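Local coordinates for GTP-binding nuclear protein GSP1 (Encephalitozoon cuniculi, PDB 4DJT) that binds guanine nucleotides as a Ran-family small GTPase and is probably required for protein import into the nucleus and for RNA export, at residues 88-93 / 104-109; 135-140 / 149-154. All coordinates share one frame; numbering follows the deposited sequence.

Contact 1. Residues 88-93 / 104-109; sequences AILFFD and ARWVKE. Unlike the reference sequence in segment 88-93: L90 (reference Phe).
W106 and V107, neighbours on helix 103-114, share one partner on strand 87-93: the forked end of L90. W106 comes first. Its CB takes the CD1 methyl of L90 at 3.5 Å, and the same methyl lies 3.8 Å from W106 CG, where the indole begins. Its bond from CA to CB is directed at the strand, but the ring then turns off: with CG anti to the carbonyl carbon (chi1 -82°) the indole is carried away from L90, which therefore meets the root of the side chain and approaches the ring obliquely. The indole nitrogen has another partner, NE1 hydrogen-bonding to OD1 of D19 within the P-loop, which ties this helix to the nucleotide-binding loop. One residue on, V107 offers a single branch. Its CG2 meets L90 CD2 at 3.6 Å, the two side chains crossing at about a right angle, while V107 also touches I120 of the next strand.

L90 has CG anti to its own backbone nitrogen (chi1 172°), reaching out from the strand so that each methyl serves a different helix residue. I17 and L103 also touch it. The strand is a central one of the parallel part of the Ras-type sheet, and the helix packs on one of its faces. The backbones stay 7.7 Å apart at the CA atoms of L90 and W106. Every side chain that touches here is buried, and the join between helix and strand is wholly apolar, held by shape and the exclusion of water without directional bonds.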
loop_
_atom_site.group_PDB
_atom_site.type_symbol
_atom_site.label_atom_id
_atom_site.label_comp_id
_atom_site.label_asym_id
_atom_site.label_seq_id
_atom_site.Cartn_x
_atom_site.Cartn_y
_atom_site.Cartn_z
ATOM N N ALA A 88 6.066 2.937 -0.945
ATOM C CA ALA A 88 4.861 2.962 -0.130
ATOM C C ALA A 88 3.652 3.080 -1.040
ATOM O O ALA A 88 3.723 3.676 -2.148
ATOM C CB ALA A 88 4.891 4.114 0.879
ATOM N N ILE A 89 2.534 2.510 -0.590
ATOM C CA ILE A 89 1.249 2.714 -1.183
ATOM C C ILE A 89 0.424 3.409 -0.128
ATOM O O ILE A 89 0.259 2.894 0.975
ATOM C CB ILE A 89 0.538 1.392 -1.644
ATOM C CG1 ILE A 89 1.424 0.620 -2.607
ATOM C CG2 ILE A 89 -0.801 1.708 -2.319
ATOM C CD1 ILE A 89 0.912 -0.770 -2.981
ATOM N N LEU A 90 0.002 4.629 -0.437
ATOM C CA LEU A 90 -0.649 5.500 0.539
ATOM C C LEU A 90 -2.094 5.666 0.152
ATOM O O LEU A 90 -2.399 6.075 -0.970
ATOM C CB LEU A 90 0.092 6.863 0.591
ATOM C CG LEU A 90 -0.564 7.976 1.420
ATOM C CD1 LEU A 90 -0.703 7.594 2.887
ATOM C CD2 LEU A 90 0.235 9.271 1.259
ATOM N N PHE A 91 -3.009 5.256 1.041
ATOM C CA PHE A 91 -4.418 5.226 0.723
ATOM C C PHE A 91 -5.145 6.348 1.435
ATOM O O PHE A 91 -4.788 6.717 2.557
ATOM C CB PHE A 91 -5.053 3.944 1.236
ATOM C CG PHE A 91 -4.502 2.698 0.616
ATOM C CD1 PHE A 91 -5.205 2.028 -0.342
ATOM C CD2 PHE A 91 -3.295 2.180 1.045
ATOM C CE1 PHE A 91 -4.687 0.862 -0.937
ATOM C CE2 PHE A 91 -2.775 1.025 0.478
ATOM C CZ PHE A 91 -3.480 0.370 -0.510
ATOM N N PHE A 92 -6.218 6.808 0.812
ATOM C CA PHE A 92 -7.260 7.500 1.544
ATOM C C PHE A 92 -8.623 6.968 1.131
ATOM O O PHE A 92 -8.759 6.233 0.174
ATOM C CB PHE A 92 -7.142 9.027 1.366
ATOM C CG PHE A 92 -7.485 9.512 -0.016
ATOM C CD1 PHE A 92 -6.577 9.376 -1.064
ATOM C CD2 PHE A 92 -8.701 10.137 -0.268
ATOM C CE1 PHE A 92 -6.889 9.791 -2.332
ATOM C CE2 PHE A 92 -9.013 10.581 -1.548
ATOM C CZ PHE A 92 -8.110 10.393 -2.579
ATOM N N ASP A 93 -9.626 7.359 1.901
ATOM C CA ASP A 93 -11.009 7.017 1.680
ATOM C C ASP A 93 -11.658 8.238 1.030
ATOM O O ASP A 93 -11.695 9.328 1.639
ATOM C CB ASP A 93 -11.619 6.739 3.051
ATOM C CG ASP A 93 -13.105 6.391 3.012
ATOM O OD1 ASP A 93 -13.797 6.668 2.007
ATOM O OD2 ASP A 93 -13.576 5.859 4.046
ATOM N N ALA A 104 -0.436 14.417 3.906
ATOM C CA ALA A 104 0.867 15.070 3.937
ATOM C C ALA A 104 1.669 14.591 5.137
ATOM O O ALA A 104 2.895 14.455 5.069
ATOM C CB ALA A 104 0.695 16.599 3.978
ATOM N N ARG A 105 0.972 14.377 6.229
ATOM C CA ARG A 105 1.549 13.832 7.455
ATOM C C ARG A 105 2.104 12.414 7.227
ATOM O O ARG A 105 3.197 12.095 7.689
ATOM C CB ARG A 105 0.494 13.798 8.577
ATOM N N TRP A 106 1.348 11.588 6.499
ATOM C CA TRP A 106 1.789 10.242 6.146
ATOM C C TRP A 106 2.982 10.259 5.255
ATOM O O TRP A 106 3.970 9.541 5.499
ATOM C CB TRP A 106 0.652 9.438 5.490
ATOM C CG TRP A 106 -0.297 8.837 6.482
ATOM C CD1 TRP A 106 -1.619 9.205 6.733
ATOM C CD2 TRP A 106 -0.018 7.762 7.417
ATOM N NE1 TRP A 106 -2.155 8.430 7.724
ATOM C CE2 TRP A 106 -1.246 7.541 8.168
ATOM C CE3 TRP A 106 1.089 6.973 7.689
ATOM C CZ2 TRP A 106 -1.339 6.584 9.148
ATOM C CZ3 TRP A 106 0.982 5.997 8.685
ATOM C CH2 TRP A 106 -0.199 5.813 9.395
ATOM N N VAL A 107 2.943 11.081 4.212
ATOM C CA VAL A 107 4.125 11.230 3.364
ATOM C C VAL A 107 5.347 11.653 4.195
ATOM O O VAL A 107 6.455 11.106 4.013
ATOM C CB VAL A 107 3.896 12.230 2.206
ATOM C CG1 VAL A 107 5.224 12.574 1.509
ATOM C CG2 VAL A 107 2.868 11.676 1.210
ATOM N N LYS A 108 5.171 12.624 5.084
ATOM C CA LYS A 108 6.322 13.151 5.850
ATOM C C LYS A 108 6.862 12.088 6.805
ATOM O O LYS A 108 8.058 11.952 6.954
ATOM C CB LYS A 108 5.974 14.428 6.635
ATOM N N GLU A 109 5.969 11.313 7.403
ATOM C CA GLU A 109 6.359 10.276 8.337
ATOM C C GLU A 109 7.191 9.186 7.612
ATOM O O GLU A 109 8.237 8.749 8.119
ATOM C CB GLU A 109 5.099 9.697 8.980
ATOM C CG GLU A 109 5.332 8.819 10.187
ATOM C CD GLU A 109 4.034 8.369 10.830
ATOM O OE1 GLU A 109 3.197 9.249 11.162
ATOM O OE2 GLU A 109 3.853 7.150 10.987
#

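Contact 2. Residues 135-140 / 149-154; sequences ISKKLV and YEYFEI
K137 lays its aliphatic chain over one face of the Y151 ring. The lysine extends from the first turn of helix 137-143 with all its torsions near 180°, the two side chains sliding past each other in opposite directions. Its CB is near Y151 OH, its CD stands 3.7 Å from Y151 CE2, and its NZ ends 3.8 Å from Y151 CB. The CH-pi contact is made by CE, 3.9 Å from the ring centroid and 20° off the normal.

These residues link an outermost strand of the Ras-type sheet, 150-154, to the short helix that precedes it in the chain. Y151 also touches A124 on the adjacent strand 120-125, with which its own strand pairs through backbone hydrogen bonds.

Apolar packing adds a lighter touch one helical turn further along: V140 CG1 approaches Y151 CE1 obliquely at 4.2 Å. Unlike exposed K137, V140 is buried.

Between the two segments the contact is made by side-chain packing alone. At the helix start S136 is the N-cap, its OG accepting from K138 N at 3.0 Å with an N-H...O angle of 159°, and this capping bond satisfies an amide of the first turn, right beside the residue whose side chain covers the tyrosine.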
loop_
_atom_site.group_PDB
_atom_site.type_symbol
_atom_site.label_atom_id
_atom_site.label_comp_id
_atom_site.label_asym_id
_atom_site.label_seq_id
_atom_site.Cartn_x
_atom_site.Cartn_y
_atom_site.Cartn_z
ATOM N N ILE A 135 -14.338 12.818 -2.257
ATOM C CA ILE A 135 -13.242 13.778 -2.206
ATOM C C ILE A 135 -12.571 13.878 -3.567
ATOM O O ILE A 135 -12.052 12.896 -4.088
ATOM C CB ILE A 135 -12.162 13.378 -1.176
ATOM C CG1 ILE A 135 -12.683 13.509 0.250
ATOM C CG2 ILE A 135 -10.920 14.248 -1.337
ATOM C CD1 ILE A 135 -11.875 12.700 1.248
ATOM N N SER A 136 -12.564 15.087 -4.108
ATOM C CA SER A 136 -11.909 15.395 -5.362
ATOM C C SER A 136 -10.395 15.213 -5.260
ATOM O O SER A 136 -9.777 15.567 -4.248
ATOM C CB SER A 136 -12.244 16.851 -5.756
ATOM O OG SER A 136 -11.466 17.289 -6.847
ATOM N N LYS A 137 -9.798 14.680 -6.322
ATOM C CA LYS A 137 -8.367 14.709 -6.496
ATOM C C LYS A 137 -7.723 16.118 -6.309
ATOM O O LYS A 137 -6.525 16.211 -6.019
ATOM C CB LYS A 137 -7.995 14.158 -7.884
ATOM C CG LYS A 137 -6.515 13.917 -8.061
ATOM C CD LYS A 137 -6.115 13.384 -9.448
ATOM C CE LYS A 137 -4.605 13.254 -9.514
ATOM N NZ LYS A 137 -4.029 12.576 -10.720
ATOM N N LYS A 138 -8.500 17.195 -6.503
ATOM C CA LYS A 138 -7.985 18.555 -6.294
ATOM C C LYS A 138 -7.575 18.734 -4.866
ATOM O O LYS A 138 -6.540 19.360 -4.583
ATOM C CB LYS A 138 -9.049 19.615 -6.590
ATOM C CG LYS A 138 -9.281 19.913 -8.053
ATOM C CD LYS A 138 -10.635 20.602 -8.197
ATOM C CE LYS A 138 -10.865 21.119 -9.585
ATOM N NZ LYS A 138 -9.949 22.252 -9.823
ATOM N N LEU A 139 -8.399 18.210 -3.954
ATOM C CA LEU A 139 -8.156 18.377 -2.530
ATOM C C LEU A 139 -6.905 17.622 -2.152
ATOM O O LEU A 139 -6.122 18.101 -1.325
ATOM C CB LEU A 139 -9.357 17.924 -1.690
ATOM C CG LEU A 139 -10.636 18.729 -1.904
ATOM C CD1 LEU A 139 -11.808 18.047 -1.205
ATOM C CD2 LEU A 139 -10.488 20.174 -1.431
ATOM N N VAL A 140 -6.691 16.464 -2.789
ATOM C CA VAL A 140 -5.451 15.679 -2.568
ATOM C C VAL A 140 -4.233 16.497 -2.973
ATOM O O VAL A 140 -3.272 16.644 -2.209
ATOM C CB VAL A 140 -5.470 14.339 -3.351
ATOM C CG1 VAL A 140 -4.141 13.605 -3.212
ATOM C CG2 VAL A 140 -6.623 13.473 -2.878
ATOM N N TYR A 149 2.330 12.656 -7.257
ATOM C CA TYR A 149 2.508 11.233 -6.932
ATOM C C TYR A 149 1.655 10.484 -7.904
ATOM O O TYR A 149 0.585 10.967 -8.297
ATOM C CB TYR A 149 2.077 10.930 -5.488
ATOM C CG TYR A 149 2.887 11.715 -4.473
ATOM C CD1 TYR A 149 4.108 11.251 -4.023
ATOM C CD2 TYR A 149 2.439 12.962 -3.991
ATOM C CE1 TYR A 149 4.861 11.983 -3.110
ATOM C CE2 TYR A 149 3.188 13.699 -3.081
ATOM C CZ TYR A 149 4.398 13.221 -2.652
ATOM O OH TYR A 149 5.146 13.946 -1.762
ATOM N N GLU A 150 2.137 9.338 -8.371
ATOM C CA GLU A 150 1.354 8.503 -9.246
ATOM C C GLU A 150 0.107 8.112 -8.477
ATOM O O GLU A 150 0.176 7.848 -7.289
ATOM C CB GLU A 150 2.140 7.265 -9.676
ATOM C CG GLU A 150 1.547 6.587 -10.908
ATOM C CD GLU A 150 1.927 7.263 -12.222
ATOM O OE1 GLU A 150 2.708 8.218 -12.194
ATOM O OE2 GLU A 150 1.475 6.794 -13.309
ATOM N N TYR A 151 -1.043 8.156 -9.147
ATOM C CA TYR A 151 -2.342 8.200 -8.481
ATOM C C TYR A 151 -3.273 7.229 -9.157
ATOM O O TYR A 151 -3.442 7.266 -10.372
ATOM C CB TYR A 151 -2.909 9.627 -8.572
ATOM C CG TYR A 151 -4.245 9.889 -7.879
ATOM C CD1 TYR A 151 -4.287 10.344 -6.554
ATOM C CD2 TYR A 151 -5.448 9.719 -8.547
ATOM C CE1 TYR A 151 -5.492 10.625 -5.919
ATOM C CE2 TYR A 151 -6.671 10.013 -7.910
ATOM C CZ TYR A 151 -6.676 10.457 -6.616
ATOM O OH TYR A 151 -7.854 10.737 -5.982
ATOM N N PHE A 152 -3.908 6.376 -8.359
ATOM C CA PHE A 152 -4.909 5.452 -8.883
ATOM C C PHE A 152 -6.195 5.504 -8.092
ATOM O O PHE A 152 -6.173 5.637 -6.875
ATOM C CB PHE A 152 -4.387 4.010 -8.856
ATOM C CG PHE A 152 -3.107 3.823 -9.624
ATOM C CD1 PHE A 152 -3.114 3.825 -11.001
ATOM C CD2 PHE A 152 -1.892 3.756 -8.970
ATOM C CE1 PHE A 152 -1.937 3.700 -11.728
ATOM C CE2 PHE A 152 -0.721 3.606 -9.680
ATOM C CZ PHE A 152 -0.737 3.574 -11.056
ATOM N N GLU A 153 -7.314 5.373 -8.806
ATOM C CA GLU A 153 -8.639 5.175 -8.173
ATOM C C GLU A 153 -8.882 3.674 -8.104
ATOM O O GLU A 153 -8.733 2.969 -9.107
ATOM C CB GLU A 153 -9.718 5.909 -8.983
ATOM C CG GLU A 153 -9.392 7.397 -9.098
ATOM C CD GLU A 153 -10.473 8.253 -9.759
ATOM O OE1 GLU A 153 -11.324 7.697 -10.517
ATOM O OE2 GLU A 153 -10.454 9.492 -9.507
ATOM N N ILE A 154 -9.136 3.158 -6.905
ATOM C CA ILE A 154 -9.318 1.694 -6.721
ATOM C C ILE A 154 -10.540 1.393 -5.835
ATOM O O ILE A 154 -11.026 2.246 -5.088
ATOM C CB ILE A 154 -8.086 1.008 -6.047
ATOM C CG1 ILE A 154 -7.915 1.461 -4.613
ATOM C CG2 ILE A 154 -6.760 1.321 -6.779
ATOM C CD1 ILE A 154 -6.838 0.685 -3.824
#

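Strand 87-93 joins the two contacts, whose centres lie 12 Å apart. While L90 faces the helix of contact 1, the next residue but one, F92, turns its ring to contact 2: F92 CZ lies 3.4 Å from both Y151 OH and V140 CG2. Packing also links V107 CG1 to Y149 OH at 3.5 Å and D93 O to I135 CD1 at 3.4 Å. Contact 1 is nearer the nucleotide, the W106 side chain lying about 8 Å from GDP and about 10 Å from the magnesium ion; in contact 2 the Y151 side chain is about 13 Å from GDP, although about 7 Å from that of nucleotide-binding I127.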